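Methyltransferase FkbM (Methylobacillus flagellatus KT, PDB 2PY6) is probably a methyltransferase of the FkbM family, though its substrate is not established. Local coordinates at residues F143-R148 and L198-E203; K229-G234 and W256-D261. All blocks are in the same frame, centred on the assembly; numbering follows the deposited sequence.

Contact 1: residues F143-R148 and L198-E203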
loop_
_atom_site.group_PDB
_atom_site.type_symbol
_atom_site.label_atom_id
_atom_site.label_comp_id
_atom_site.label_asym_id
_atom_site.label_seq_id
_atom_site.Cartn_x
_atom_site.Cartn_y
_atom_site.Cartn_z
ATOM N N PHE A 143 8.047 -11.962 -24.944
ATOM C CA PHE A 143 9.485 -11.762 -24.968
ATOM C C PHE A 143 10.294 -12.877 -25.669
ATOM O O PHE A 143 11.184 -12.584 -26.468
ATOM C CB PHE A 143 10.024 -11.497 -23.577
ATOM C CG PHE A 143 11.459 -11.123 -23.577
ATOM C CD1 PHE A 143 11.843 -9.812 -23.816
ATOM C CD2 PHE A 143 12.436 -12.085 -23.380
ATOM C CE1 PHE A 143 13.166 -9.476 -23.840
ATOM C CE2 PHE A 143 13.759 -11.747 -23.408
ATOM C CZ PHE A 143 14.128 -10.443 -23.644
ATOM N N GLU A 144 9.951 -14.132 -25.425
ATOM C CA GLU A 144 10.696 -15.237 -26.042
ATOM C C GLU A 144 10.510 -15.208 -27.539
ATOM O O GLU A 144 11.466 -15.476 -28.277
ATOM C CB GLU A 144 10.262 -16.598 -25.505
ATOM C CG GLU A 144 10.845 -16.970 -24.174
ATOM C CD GLU A 144 10.346 -16.146 -22.997
ATOM O OE1 GLU A 144 9.196 -15.655 -23.059
ATOM O OE2 GLU A 144 11.115 -16.024 -22.007
ATOM N N GLN A 145 9.277 -14.893 -27.973
ATOM C CA GLN A 145 8.954 -14.721 -29.397
ATOM C C GLN A 145 9.712 -13.547 -29.997
ATOM O O GLN A 145 10.204 -13.641 -31.123
ATOM C CB GLN A 145 7.454 -14.544 -29.613
ATOM C CG GLN A 145 6.609 -15.808 -29.254
ATOM C CD GLN A 145 5.105 -15.566 -29.362
ATOM O OE1 GLN A 145 4.607 -14.502 -28.997
ATOM N NE2 GLN A 145 4.380 -16.556 -29.848
ATOM N N ALA A 146 9.811 -12.443 -29.252
ATOM C CA ALA A 146 10.599 -11.299 -29.707
ATOM C C ALA A 146 12.065 -11.710 -29.954
ATOM O O ALA A 146 12.638 -11.383 -30.998
ATOM C CB ALA A 146 10.570 -10.174 -28.679
ATOM N N VAL A 147 12.672 -12.397 -28.974
ATOM C CA VAL A 147 14.076 -12.841 -29.084
ATOM C C VAL A 147 14.298 -13.667 -30.362
ATOM O O VAL A 147 15.248 -13.437 -31.082
ATOM C CB VAL A 147 14.543 -13.595 -27.840
ATOM C CG1 VAL A 147 15.918 -14.238 -28.053
ATOM C CG2 VAL A 147 14.588 -12.652 -26.642
ATOM N N ARG A 148 13.375 -14.579 -30.661
ATOM C CA ARG A 148 13.481 -15.421 -31.825
ATOM C C ARG A 148 13.173 -14.703 -33.126
ATOM O O ARG A 148 13.868 -14.901 -34.113
ATOM C CB ARG A 148 12.562 -16.642 -31.671
ATOM C CG ARG A 148 12.610 -17.629 -32.878
ATOM C CD ARG A 148 11.775 -18.871 -32.565
ATOM N NE ARG A 148 12.409 -19.692 -31.545
ATOM C CZ ARG A 148 11.851 -20.772 -31.012
ATOM N NH1 ARG A 148 10.671 -21.182 -31.436
ATOM N NH2 ARG A 148 12.502 -21.479 -30.093
ATOM N N LEU A 198 11.003 -24.825 -27.193
ATOM C CA LEU A 198 10.859 -25.040 -28.634
ATOM C C LEU A 198 9.830 -24.099 -29.289
ATOM O O LEU A 198 10.013 -23.682 -30.411
ATOM C CB LEU A 198 10.488 -26.492 -28.942
ATOM C CG LEU A 198 11.546 -27.555 -28.668
ATOM C CD1 LEU A 198 10.951 -28.934 -28.756
ATOM C CD2 LEU A 198 12.708 -27.410 -29.606
ATOM N N THR A 199 8.762 -23.782 -28.565
ATOM C CA THR A 199 7.642 -23.021 -29.103
ATOM C C THR A 199 7.481 -21.585 -28.663
ATOM O O THR A 199 6.736 -20.855 -29.320
ATOM C CB THR A 199 6.318 -23.664 -28.687
ATOM O OG1 THR A 199 6.178 -23.581 -27.275
ATOM C CG2 THR A 199 6.255 -25.133 -29.123
ATOM N N CYS A 200 8.145 -21.202 -27.569
ATOM C CA CYS A 200 8.018 -19.866 -26.936
ATOM C C CYS A 200 6.635 -19.676 -26.298
ATOM O O CYS A 200 6.231 -18.561 -26.084
ATOM C CB CYS A 200 8.249 -18.707 -27.924
ATOM S SG CYS A 200 9.761 -18.746 -28.866
ATOM N N GLU A 201 5.933 -20.767 -25.989
ATOM C CA GLU A 201 4.585 -20.726 -25.452
ATOM C C GLU A 201 4.572 -21.020 -23.956
ATOM O O GLU A 201 4.676 -22.174 -23.551
ATOM C CB GLU A 201 3.669 -21.741 -26.190
ATOM C CG GLU A 201 2.254 -21.870 -25.584
ATOM C CD GLU A 201 1.528 -20.524 -25.390
ATOM O OE1 GLU A 201 1.111 -19.913 -26.375
ATOM O OE2 GLU A 201 1.334 -20.097 -24.237
ATOM N N PRO A 202 4.435 -19.980 -23.121
ATOM C CA PRO A 202 4.458 -20.218 -21.670
ATOM C C PRO A 202 3.373 -21.108 -21.085
ATOM O O PRO A 202 3.567 -21.645 -19.995
ATOM C CB PRO A 202 4.349 -18.817 -21.092
ATOM C CG PRO A 202 3.761 -17.998 -22.119
ATOM C CD PRO A 202 4.309 -18.544 -23.413
ATOM N N GLU A 203 2.235 -21.247 -21.759
ATOM C CA GLU A 203 1.178 -22.145 -21.280
ATOM C C GLU A 203 1.710 -23.566 -21.031
ATOM O O GLU A 203 1.109 -24.307 -20.246
ATOM C CB GLU A 203 -0.034 -22.169 -22.220
ATOM C CG GLU A 203 -0.893 -20.897 -22.228
ATOM C CD GLU A 203 -1.524 -20.568 -20.865
ATOM O OE1 GLU A 203 -2.011 -21.477 -20.152
ATOM O OE2 GLU A 203 -1.550 -19.382 -20.512
HETATM O O HOH W 1 4.288 -19.745 -29.877
#

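Contact 2: residues K229-G234 and W256-D261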
loop_
_atom_site.group_PDB
_atom_site.type_symbol
_atom_site.label_atom_id
_atom_site.label_comp_id
_atom_site.label_asym_id
_atom_site.label_seq_id
_atom_site.Cartn_x
_atom_site.Cartn_y
_atom_site.Cartn_z
ATOM N N LYS A 229 20.467 -33.505 7.852
ATOM C CA LYS A 229 21.723 -32.774 7.779
ATOM C C LYS A 229 21.740 -32.221 6.364
ATOM O O LYS A 229 21.984 -32.950 5.382
ATOM C CB LYS A 229 22.937 -33.665 8.107
ATOM C CG LYS A 229 22.935 -34.229 9.569
ATOM C CD LYS A 229 23.961 -35.373 9.753
ATOM C CE LYS A 229 24.062 -35.842 11.224
ATOM N NZ LYS A 229 24.926 -37.076 11.476
HETATM N N MSE A 230 21.404 -30.935 6.273
HETATM C CA MSE A 230 21.259 -30.239 4.991
HETATM C C MSE A 230 22.399 -29.309 4.569
HETATM O O MSE A 230 22.821 -28.433 5.348
HETATM C CB MSE A 230 19.962 -29.376 5.034
HETATM C CG MSE A 230 19.709 -28.685 3.770
HETATM SE SE MSE A 230 18.092 -27.687 3.537
HETATM C CE MSE A 230 18.194 -26.440 4.812
ATOM N N VAL A 231 22.885 -29.515 3.338
ATOM C CA VAL A 231 23.814 -28.590 2.708
ATOM C C VAL A 231 22.890 -27.667 1.896
ATOM O O VAL A 231 22.186 -28.085 0.950
ATOM C CB VAL A 231 24.868 -29.287 1.810
ATOM C CG1 VAL A 231 25.790 -28.274 1.133
ATOM C CG2 VAL A 231 25.681 -30.290 2.625
ATOM N N ASP A 232 22.849 -26.412 2.326
ATOM C CA ASP A 232 22.048 -25.373 1.671
ATOM C C ASP A 232 23.030 -24.584 0.795
ATOM O O ASP A 232 23.630 -23.584 1.205
ATOM C CB ASP A 232 21.372 -24.536 2.740
ATOM C CG ASP A 232 20.551 -23.414 2.188
ATOM O OD1 ASP A 232 20.509 -23.222 0.956
ATOM O OD2 ASP A 232 19.964 -22.701 3.023
ATOM N N CYS A 233 23.174 -25.058 -0.438
ATOM C CA CYS A 233 24.132 -24.519 -1.374
ATOM C C CYS A 233 23.441 -23.432 -2.200
ATOM O O CYS A 233 22.520 -23.720 -2.977
ATOM C CB CYS A 233 24.699 -25.688 -2.204
ATOM S SG CYS A 233 26.061 -25.275 -3.223
ATOM N N GLY A 234 23.900 -22.192 -2.009
ATOM C CA GLY A 234 23.292 -20.982 -2.577
ATOM C C GLY A 234 22.184 -20.575 -1.601
ATOM O O GLY A 234 21.020 -20.493 -1.970
ATOM N N TRP A 256 24.405 -26.697 6.950
ATOM C CA TRP A 256 25.556 -25.947 6.454
ATOM C C TRP A 256 25.068 -25.052 5.333
ATOM O O TRP A 256 24.715 -25.525 4.259
ATOM C CB TRP A 256 26.601 -26.855 5.868
ATOM C CG TRP A 256 27.170 -27.868 6.773
ATOM C CD1 TRP A 256 28.244 -27.711 7.611
ATOM C CD2 TRP A 256 26.756 -29.231 6.887
ATOM N NE1 TRP A 256 28.509 -28.888 8.242
ATOM C CE2 TRP A 256 27.627 -29.848 7.808
ATOM C CE3 TRP A 256 25.748 -30.000 6.274
ATOM C CZ2 TRP A 256 27.517 -31.199 8.159
ATOM C CZ3 TRP A 256 25.643 -31.325 6.614
ATOM C CH2 TRP A 256 26.502 -31.914 7.574
HETATM N N MSE A 257 25.019 -23.754 5.597
HETATM C CA MSE A 257 24.595 -22.780 4.616
HETATM C C MSE A 257 25.811 -22.182 3.883
HETATM O O MSE A 257 26.687 -21.597 4.526
HETATM C CB MSE A 257 23.791 -21.665 5.297
HETATM C CG MSE A 257 22.540 -22.123 6.013
HETATM SE SE MSE A 257 21.460 -20.661 6.676
HETATM C CE MSE A 257 20.620 -20.246 5.503
ATOM N N ILE A 258 25.820 -22.299 2.549
ATOM C CA ILE A 258 26.926 -21.836 1.683
ATOM C C ILE A 258 26.442 -20.725 0.774
ATOM O O ILE A 258 25.547 -20.940 -0.040
ATOM C CB ILE A 258 27.488 -22.997 0.810
ATOM C CG1 ILE A 258 27.800 -24.232 1.694
ATOM C CG2 ILE A 258 28.732 -22.556 0.019
ATOM C CD1 ILE A 258 28.184 -25.432 0.888
ATOM N N GLU A 259 27.026 -19.528 0.918
ATOM C CA GLU A 259 26.629 -18.400 0.112
ATOM C C GLU A 259 27.803 -17.418 -0.071
ATOM O O GLU A 259 28.320 -16.941 0.927
ATOM C CB GLU A 259 25.464 -17.703 0.839
ATOM C CG GLU A 259 25.077 -16.351 0.248
ATOM C CD GLU A 259 24.604 -16.459 -1.176
ATOM O OE1 GLU A 259 23.801 -17.396 -1.504
ATOM O OE2 GLU A 259 24.988 -15.577 -1.971
ATOM N N PRO A 260 28.213 -17.099 -1.332
ATOM C CA PRO A 260 29.355 -16.180 -1.500
ATOM C C PRO A 260 29.076 -14.669 -1.529
ATOM O O PRO A 260 29.993 -13.903 -1.263
ATOM C CB PRO A 260 29.920 -16.597 -2.867
ATOM C CG PRO A 260 28.740 -17.000 -3.642
ATOM C CD PRO A 260 27.749 -17.593 -2.648
ATOM N N ASP A 261 27.851 -14.242 -1.849
ATOM C CA ASP A 261 27.547 -12.813 -2.007
ATOM C C ASP A 261 27.518 -12.106 -0.654
ATOM O O ASP A 261 26.816 -12.544 0.253
ATOM C CB ASP A 261 26.224 -12.654 -2.726
ATOM C CG ASP A 261 25.906 -11.204 -3.074
ATOM O OD1 ASP A 261 25.547 -10.421 -2.178
ATOM O OD2 ASP A 261 25.945 -10.878 -4.275
#

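Contact 1: residues F143-R148 and L198-E203
The C-terminal end of helix 184-199 meets helix 143-149 here, with R148 reaching across to the carbonyl of L198. R148 runs anti at chi1 and chi2 and bends only at chi3 (-70°), which turns its guanidinium to the helix end. R148 NH1 gives L198 O a bond of 2.8 Å at 162°; the oxygen lies close to the guanidinium plane, but the donor sits well above the carbonyl plane. A second, weak bond comes from R148 NH2. The sulfur of C200 lies over the centre of one guanidinium face, with SG 3.6 Å from R148 CZ. C200 has left helical geometry with positive phi, and its CB packs 3.6 Å from Q145 CG and 3.8 Å from E144 CB. A water bridges the two segments: it donates to T199 O at 2.7 Å and accepts weakly from Q145 NE2, which also bonds G37 O. The buried charges are paired, R148 NE with D162 and the E144 carboxylate with R121 and R401. Helix 143-149, which follows strand 140-142 at the edge of the six-stranded sheet, thus rests on the helix end, while L198 packs against helices 19-32 and 164-169.

Contact 2: residues K229-G234 and W256-D261
W256 O receives two groups from the neighbouring strand: D232 N donates to it at 2.8 Å and 164°, and V231 CA brings a CA-H to it at 3.6 Å. W256 N in turn donates to M230 O, and I258 N meets D232 O at 2.9 Å in a nearly straight bond (176°). G234 N, already past the strand, still reaches I258 O. Side chains alternate between the two faces of this parallel pair. On one, W256 has CG beside its backbone N (chi1 -60°), which brings the six-membered ring back to the start of strand 229-233, which it meets obliquely: CE3 lies 3.7 Å from V231 CG2, CZ3 lies 3.9 Å from K229 CB, and NE1 bonds D333. With an alanine in its place, the contacts to V231 and K229 would probably be lost and D333 left without its indole N-H partner. V231 CG1 also touches I258 CD1 at 3.7 Å. On the other face D232 and M257, a selenomethionine, run side by side, with D232 OD2 3.6 Å from M257 CE; D232 OD1 pairs with K340. Beyond the strands, E259 OE1 comes within 3.6 Å of G234 C and accepts from S236 N, tying together the two loops. Strand 229-233, helix 239-248 and strand 254-258 form a beta-alpha-beta unit of the Rossmann-like fold, in what is probably a methyltransferase; as in relatives, the glycine-bearing turn at G234 and the acidic E259 after the next strand probably border the S-adenosylmethionine site.

Contact 1 and contact 2 lie on opposite sides of the chain's centre, their centres 34 Å apart and their nearest atoms about 23 Å apart, and they follow one another along the chain. Contact 2 belongs to the seven-stranded sheet of the probable catalytic fold, whereas contact 1 joins the six-stranded N-terminal sheet region to the helices between. R401, from the connection between strands 392-396 and 404-408 of that far sheet, reaches contact 1. Across the assembly, E201 bridges to K249 of a second subunit, just past that copy's helix 239-248. A bound molecule, probably from the crystallisation liquor, lies near each: 1,2-ethanediol about 3 Å from the C200 side chain, an unidentified ligand about 4 Å from that of I258.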